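Local structure of type-iv like competence pilin ttha1218 (Thermus thermophilus, 5G25) at residues 29-34 against 69-74; 41-46 against 76-81; 49-54 against 62-67. The protein is a type IV-like pilin linked to natural competence that probably forms part of the pilus used for DNA uptake, here without its N-terminal stretch. All coordinates share one frame; numbering follows the deposited sequence.

Contact 1 of 3, residues 29-34 against 69-74; sequences GIPALC and RAFQVV
The methyl CG2 of I30 sits over one face of the F71 ring, displaced toward the rim. It lies 4.1 Å from the ring centroid and only 18° off the ring normal, a CH-pi contact in which CD2 is the closest ring atom, 3.9 Å from I30 CG2. The two side chains slide past each other in opposite directions, so the isoleucine lies along the phenylalanine and does not meet it end-on. In I30 the first torsion (chi1 -76°) turns CG2 away from the backbone N and sets CG1 beside it; from CG1 the chain runs on to CD1, which also reaches F71 CD2 at 3.9 Å. P31 joins at the far end of the ring: its CG comes within 4.1 Å of F71 CZ, and the two side chains cross at about a right angle, the proline approaching obliquely.

The short helix 30-33 is thus laid against strand 70-77 of the antiparallel pilin sheet, on the side of the sheet that also carries helix 11-24. M20 and L23 of that longer helix touch V73, while A49 and V86 of the neighbouring strands touch I30, so that I30, C34, F71 and V73 are buried, with P31 at the exposed side.

Further along the strand V73 takes over from F71. Its CG1 stands 3.9 Å from C34 SG, and its CG2 makes a longer contact with I30 CD1, at 4.4 Å. C34 is the first residue past the helix, and its backbone N still donates to I30 O. With SG anti to the backbone N (chi1 180°), its sulfur extends toward the strand, where V73 packs against it and the disulfide to C47 ties the end of the helix to strand 43-54.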
# COMPACT_ATOMS: atom_id res chain seq x y z
N GLY A 29 -8.23 -6.85 0.85
CA GLY A 29 -8.91 -5.88 0.00
C GLY A 29 -7.99 -4.98 -0.83
O GLY A 29 -8.44 -4.30 -1.77
N ILE A 30 -6.70 -5.00 -0.52
CA ILE A 30 -5.74 -4.08 -1.15
C ILE A 30 -5.74 -4.07 -2.71
O ILE A 30 -5.64 -3.01 -3.31
CB ILE A 30 -4.31 -4.32 -0.60
CG1 ILE A 30 -4.18 -3.71 0.80
CG2 ILE A 30 -3.24 -3.72 -1.51
CD1 ILE A 30 -2.84 -3.95 1.46
N PRO A 31 -5.84 -5.24 -3.36
CA PRO A 31 -5.85 -5.26 -4.85
C PRO A 31 -6.98 -4.42 -5.48
O PRO A 31 -6.84 -3.93 -6.60
CB PRO A 31 -6.04 -6.75 -5.17
CG PRO A 31 -5.53 -7.47 -3.97
CD PRO A 31 -5.81 -6.60 -2.78
N ALA A 32 -8.08 -4.28 -4.75
CA ALA A 32 -9.25 -3.48 -5.16
C ALA A 32 -9.21 -2.04 -4.63
O ALA A 32 -9.53 -1.11 -5.36
CB ALA A 32 -10.52 -4.14 -4.66
N LEU A 33 -8.80 -1.86 -3.38
CA LEU A 33 -8.77 -0.53 -2.77
C LEU A 33 -7.58 0.33 -3.19
O LEU A 33 -7.64 1.55 -3.04
CB LEU A 33 -8.74 -0.67 -1.24
CG LEU A 33 -9.91 -1.41 -0.62
CD1 LEU A 33 -9.56 -1.77 0.84
CD2 LEU A 33 -11.15 -0.52 -0.70
N CYS A 34 -6.49 -0.30 -3.64
CA CYS A 34 -5.27 0.42 -3.98
C CYS A 34 -4.97 0.04 -5.42
O CYS A 34 -4.23 -0.89 -5.69
CB CYS A 34 -4.12 0.03 -3.06
SG CYS A 34 -2.54 0.88 -3.43
N ARG A 69 3.06 -12.53 -0.12
CA ARG A 69 2.93 -12.55 1.33
C ARG A 69 2.80 -11.16 1.92
O ARG A 69 2.54 -11.02 3.11
CB ARG A 69 4.09 -13.32 1.97
CG ARG A 69 4.16 -14.79 1.56
CD ARG A 69 4.21 -15.75 2.75
NE ARG A 69 5.38 -15.51 3.61
CZ ARG A 69 5.70 -16.23 4.69
NH1 ARG A 69 4.96 -17.26 5.08
NH2 ARG A 69 6.79 -15.91 5.39
N ALA A 70 2.97 -10.13 1.09
CA ALA A 70 2.84 -8.76 1.55
C ALA A 70 2.71 -7.87 0.33
O ALA A 70 2.97 -8.31 -0.78
CB ALA A 70 4.07 -8.36 2.35
N PHE A 71 2.30 -6.62 0.55
CA PHE A 71 2.26 -5.62 -0.52
C PHE A 71 3.09 -4.43 -0.12
O PHE A 71 2.98 -3.94 1.00
CB PHE A 71 0.84 -5.10 -0.77
CG PHE A 71 -0.08 -6.11 -1.36
CD1 PHE A 71 -0.05 -6.38 -2.74
CD2 PHE A 71 -0.99 -6.79 -0.56
CE1 PHE A 71 -0.89 -7.31 -3.29
CE2 PHE A 71 -1.86 -7.71 -1.13
CZ PHE A 71 -1.79 -7.98 -2.49
N GLN A 72 3.90 -3.94 -1.06
CA GLN A 72 4.53 -2.63 -0.96
C GLN A 72 3.55 -1.59 -1.53
O GLN A 72 3.18 -1.62 -2.71
CB GLN A 72 5.86 -2.64 -1.73
CG GLN A 72 6.57 -1.31 -1.80
CD GLN A 72 7.59 -1.25 -2.95
OE1 GLN A 72 7.89 -2.25 -3.62
NE2 GLN A 72 8.13 -0.07 -3.18
N VAL A 73 3.10 -0.70 -0.67
CA VAL A 73 2.05 0.23 -1.02
C VAL A 73 2.68 1.61 -1.12
O VAL A 73 3.36 2.04 -0.19
CB VAL A 73 0.95 0.24 0.06
CG1 VAL A 73 -0.18 1.18 -0.32
CG2 VAL A 73 0.41 -1.16 0.27
N VAL A 74 2.50 2.26 -2.28
CA VAL A 74 2.96 3.62 -2.50
C VAL A 74 1.75 4.53 -2.79
O VAL A 74 1.06 4.38 -3.79
CB VAL A 74 3.97 3.70 -3.64
CG1 VAL A 74 4.53 5.11 -3.78
CG2 VAL A 74 5.10 2.71 -3.42

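Contact 2 of 3, residues 41-46 against 76-81; sequences GGKQGT and RVEEKR
Two backbone bonds join T46 and R76, an antiparallel hydrogen-bonded pair. T46 N donates to R76 O at 2.7 Å, with the donor in the plane of the carbonyl, and R76 N returns the bond to T46 O at 2.9 Å and a straighter N-H...O angle of 165°. Next to this pair the backbones come close, G45 CA lying 4.1 Å from V77 CA, where there is no place for a side chain on G45 beside R76 O and V77 CG2. Beyond it a water continues the link, donating a hydrogen bond to Q44 O and accepting one from E78 N, each at 2.8 Å.

Among apolar contacts, V77 CG1 lies 3.6 Å from K43 CB, and V12 of helix 11-24 touches both side chains. The side chains of T46 and R76 lie side by side, pointing the same way, with T46 CG2 4.1 Å from R76 CB.

Charge adds one link at the exposed margin. K43 bends at chi2 (-56°) and again at chi4, curling its chain around E78 OE2, so that NZ forms a salt bridge with that oxygen at 3.3 Å, its hydrogen bond weak.

From V77 to K80 the chain reverses in a type II' turn, K80 N bonding V77 O: the turn end of a beta hairpin, strands 70-77 and 80-87, whose first strand pairs antiparallel with 43-54.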
# COMPACT_ATOMS: atom_id res chain seq x y z
N GLY A 41 -7.75 14.51 0.53
CA GLY A 41 -7.58 15.87 1.01
C GLY A 41 -7.81 16.90 -0.08
O GLY A 41 -7.15 17.94 -0.10
N GLY A 42 -8.71 16.61 -1.00
CA GLY A 42 -9.04 17.54 -2.06
C GLY A 42 -8.15 17.51 -3.28
O GLY A 42 -8.41 18.23 -4.24
N LYS A 43 -7.11 16.68 -3.28
CA LYS A 43 -6.18 16.61 -4.41
C LYS A 43 -6.20 15.24 -5.09
O LYS A 43 -6.51 14.22 -4.46
CB LYS A 43 -4.76 16.90 -3.94
CG LYS A 43 -4.59 18.22 -3.18
CD LYS A 43 -5.08 19.41 -3.99
CE LYS A 43 -4.71 20.73 -3.32
NZ LYS A 43 -3.24 20.86 -3.13
N GLN A 44 -5.83 15.21 -6.37
CA GLN A 44 -5.73 13.96 -7.09
C GLN A 44 -4.44 13.24 -6.72
O GLN A 44 -3.38 13.86 -6.60
CB GLN A 44 -5.79 14.19 -8.61
CG GLN A 44 -6.57 13.12 -9.37
CD GLN A 44 -8.03 13.13 -8.94
OE1 GLN A 44 -8.58 14.18 -8.57
NE2 GLN A 44 -8.67 11.95 -8.95
N GLY A 45 -4.52 11.94 -6.53
CA GLY A 45 -3.30 11.17 -6.41
C GLY A 45 -3.50 9.75 -6.85
O GLY A 45 -4.44 9.43 -7.54
N THR A 46 -2.63 8.87 -6.40
CA THR A 46 -2.66 7.51 -6.87
C THR A 46 -2.16 6.55 -5.80
O THR A 46 -1.33 6.91 -4.94
CB THR A 46 -1.81 7.38 -8.17
OG1 THR A 46 -2.23 6.23 -8.92
CG2 THR A 46 -0.39 7.26 -7.89
N ARG A 76 0.65 8.39 -3.49
CA ARG A 76 1.22 9.64 -4.03
C ARG A 76 0.12 10.64 -4.28
O ARG A 76 -0.84 10.36 -4.99
CB ARG A 76 1.96 9.41 -5.35
CG ARG A 76 3.30 8.71 -5.19
CD ARG A 76 4.11 8.67 -6.49
NE ARG A 76 5.56 8.64 -6.25
CZ ARG A 76 6.35 7.58 -6.45
NH1 ARG A 76 5.85 6.42 -6.90
NH2 ARG A 76 7.66 7.69 -6.22
N VAL A 77 0.27 11.82 -3.69
CA VAL A 77 -0.65 12.92 -3.89
C VAL A 77 0.22 14.13 -4.20
O VAL A 77 0.95 14.62 -3.33
CB VAL A 77 -1.54 13.15 -2.65
CG1 VAL A 77 -2.52 14.28 -2.90
CG2 VAL A 77 -2.28 11.87 -2.29
N GLU A 78 0.20 14.56 -5.46
CA GLU A 78 1.08 15.61 -5.95
C GLU A 78 2.53 15.24 -5.67
O GLU A 78 2.95 14.13 -5.99
CB GLU A 78 0.69 16.97 -5.36
CG GLU A 78 -0.77 17.32 -5.66
CD GLU A 78 -1.09 18.80 -5.53
OE1 GLU A 78 -0.20 19.59 -5.13
OE2 GLU A 78 -2.25 19.18 -5.84
N GLU A 79 3.30 16.13 -5.07
CA GLU A 79 4.68 15.78 -4.73
C GLU A 79 4.80 14.97 -3.42
O GLU A 79 5.88 14.51 -3.09
CB GLU A 79 5.55 17.04 -4.64
CG GLU A 79 5.71 17.63 -3.24
CD GLU A 79 4.50 18.42 -2.75
OE1 GLU A 79 3.35 18.11 -3.16
OE2 GLU A 79 4.71 19.37 -1.95
N LYS A 80 3.70 14.82 -2.66
CA LYS A 80 3.78 14.10 -1.38
C LYS A 80 3.78 12.60 -1.61
O LYS A 80 3.11 12.07 -2.49
CB LYS A 80 2.63 14.49 -0.44
CG LYS A 80 2.66 15.93 0.02
CD LYS A 80 3.82 16.20 0.96
CE LYS A 80 3.74 17.60 1.56
NZ LYS A 80 4.92 17.94 2.40
N ARG A 81 4.54 11.89 -0.81
CA ARG A 81 4.56 10.48 -0.99
C ARG A 81 4.71 9.70 0.30
O ARG A 81 5.38 10.14 1.23
CB ARG A 81 5.66 10.20 -1.97
CG ARG A 81 6.19 8.80 -1.96
CD ARG A 81 7.56 8.84 -2.61
NE ARG A 81 7.97 7.50 -2.95
CZ ARG A 81 8.37 6.61 -2.05
NH1 ARG A 81 8.42 6.92 -0.74
NH2 ARG A 81 8.71 5.39 -2.45
O HOH W 1 -0.88 13.55 -7.89

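Contact 3 of 3, residues 49-54 against 62-67; sequences AIPCNV and CPTAGD
A disulfide joins C52 and C62 covalently, SG of C52 to SG of C62 2.0 Å, with a torsion of 111° about the bond. Both sulfurs stand beside their own backbone N, and the bridge spans from strand 43-54, near its end, to the start of the loop that follows strand 60-61. The closely packed part continues with T64 against N53. T64 CB lies 3.4 Å from N53 N, and T64 OG1 rests 3.3 Å from N53 CB. Two bonds within the loop hold that hydroxyl: it receives G66 N at 2.7 Å and donates to D67 O from above the plane of that carbonyl. CG of N53 is anti to its backbone N (chi1 -150°), on the side of the next peptide, and OD1 accepts from V54 N, the donor tilted from the amide plane. Beside this packing the loop passes P51 O, which P63 CA approaches at 3.3 Å in a CA-H...O contact and to which T64 N gives a weak bond, bent to 128°.

The solvent side holds P63, which follows a cis peptide bond, and the bend A65-D67. I50 turns CG2 onto P63, 3.9 Å from P63 CB, the two side chains crossing at a slant. D67 lies alongside N53 with its carboxylate plane nearly perpendicular to the amide. A water, which ND2 of N53 binds weakly, also accepts from A65 N.

T64 and G66 form an ST turn. Together with the bridge it gives a disulfide-braced loop at the margin of the pilin sheet, leading from strand 60-61 into strand 70-77.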
# COMPACT_ATOMS: atom_id res chain seq x y z
N ALA A 49 -0.02 -0.83 -5.38
CA ALA A 49 0.32 -1.94 -4.52
C ALA A 49 1.09 -3.00 -5.30
O ALA A 49 0.55 -3.64 -6.18
CB ALA A 49 -0.95 -2.55 -3.93
N ILE A 50 2.34 -3.21 -4.93
CA ILE A 50 3.19 -4.20 -5.57
C ILE A 50 3.22 -5.48 -4.72
O ILE A 50 3.66 -5.45 -3.58
CB ILE A 50 4.62 -3.65 -5.71
CG1 ILE A 50 4.62 -2.41 -6.62
CG2 ILE A 50 5.58 -4.70 -6.24
CD1 ILE A 50 4.61 -1.09 -5.86
N PRO A 51 2.78 -6.61 -5.29
CA PRO A 51 2.90 -7.85 -4.49
C PRO A 51 4.36 -8.19 -4.16
O PRO A 51 5.24 -8.03 -5.01
CB PRO A 51 2.31 -8.91 -5.42
CG PRO A 51 2.56 -8.39 -6.80
CD PRO A 51 2.42 -6.88 -6.69
N CYS A 52 4.61 -8.61 -2.92
CA CYS A 52 5.96 -8.97 -2.44
C CYS A 52 5.98 -10.36 -1.85
O CYS A 52 5.00 -10.80 -1.23
CB CYS A 52 6.46 -8.01 -1.37
SG CYS A 52 6.50 -6.27 -1.82
N ASN A 53 7.10 -11.05 -2.04
CA ASN A 53 7.34 -12.26 -1.28
C ASN A 53 7.98 -11.89 0.05
O ASN A 53 8.57 -10.81 0.21
CB ASN A 53 8.27 -13.20 -2.03
CG ASN A 53 8.00 -14.66 -1.70
OD1 ASN A 53 7.29 -15.00 -0.74
ND2 ASN A 53 8.54 -15.54 -2.53
N VAL A 54 7.88 -12.82 0.99
CA VAL A 54 8.53 -12.68 2.30
C VAL A 54 9.32 -13.93 2.60
O VAL A 54 8.73 -15.00 2.70
CB VAL A 54 7.48 -12.47 3.41
CG1 VAL A 54 8.13 -12.57 4.79
CG2 VAL A 54 6.79 -11.12 3.23
N CYS A 62 10.29 -7.51 -3.73
CA CYS A 62 9.24 -6.76 -4.44
C CYS A 62 9.73 -6.35 -5.84
O CYS A 62 10.76 -5.67 -5.95
CB CYS A 62 8.82 -5.52 -3.64
SG CYS A 62 8.49 -5.81 -1.87
N PRO A 63 9.02 -6.76 -6.91
CA PRO A 63 7.87 -7.64 -6.90
C PRO A 63 8.25 -9.08 -6.59
O PRO A 63 9.43 -9.42 -6.56
CB PRO A 63 7.32 -7.55 -8.35
CG PRO A 63 7.98 -6.35 -8.95
CD PRO A 63 9.32 -6.26 -8.26
N THR A 64 7.26 -9.92 -6.35
CA THR A 64 7.51 -11.30 -6.02
C THR A 64 7.71 -12.10 -7.28
O THR A 64 7.07 -11.83 -8.30
CB THR A 64 6.37 -11.94 -5.24
OG1 THR A 64 6.74 -13.28 -4.91
CG2 THR A 64 5.04 -11.96 -6.06
N ALA A 65 8.58 -13.10 -7.20
CA ALA A 65 8.68 -14.12 -8.23
C ALA A 65 7.73 -15.29 -7.92
O ALA A 65 7.59 -16.20 -8.74
CB ALA A 65 10.11 -14.61 -8.33
N GLY A 66 7.08 -15.28 -6.76
CA GLY A 66 6.22 -16.38 -6.35
C GLY A 66 5.06 -15.94 -5.48
O GLY A 66 4.24 -15.14 -5.92
N ASP A 67 5.01 -16.45 -4.25
CA ASP A 67 3.89 -16.18 -3.35
C ASP A 67 3.79 -14.71 -3.03
O ASP A 67 4.79 -13.99 -2.97
CB ASP A 67 4.04 -16.93 -2.03
CG ASP A 67 4.22 -18.41 -2.22
OD1 ASP A 67 3.33 -19.04 -2.83
OD2 ASP A 67 5.26 -18.93 -1.76
O HOH W 2 10.44 -14.11 -4.93

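Overall arrangement
All three contacts bear on one antiparallel sheet, in which strand 43-54 pairs with strand 70-77. Contacts 2 and 3 use opposite ends of strand 43-54, their centres about 25 Å apart on opposite sides of the chain's centre. Contact 1 lies between them, its centre about 17 Å from that of contact 2 and about 11 Å from that of contact 3. It meets contact 3 through the backbone: C52 pairs with both R69 and A70, a classic beta bulge where strand 70-77 begins. Its touch with contact 2 is lighter, V74 CG1 packing 4.3 Å from R81 NE. Both disulfides end on strand 43-54, at C47 and C52.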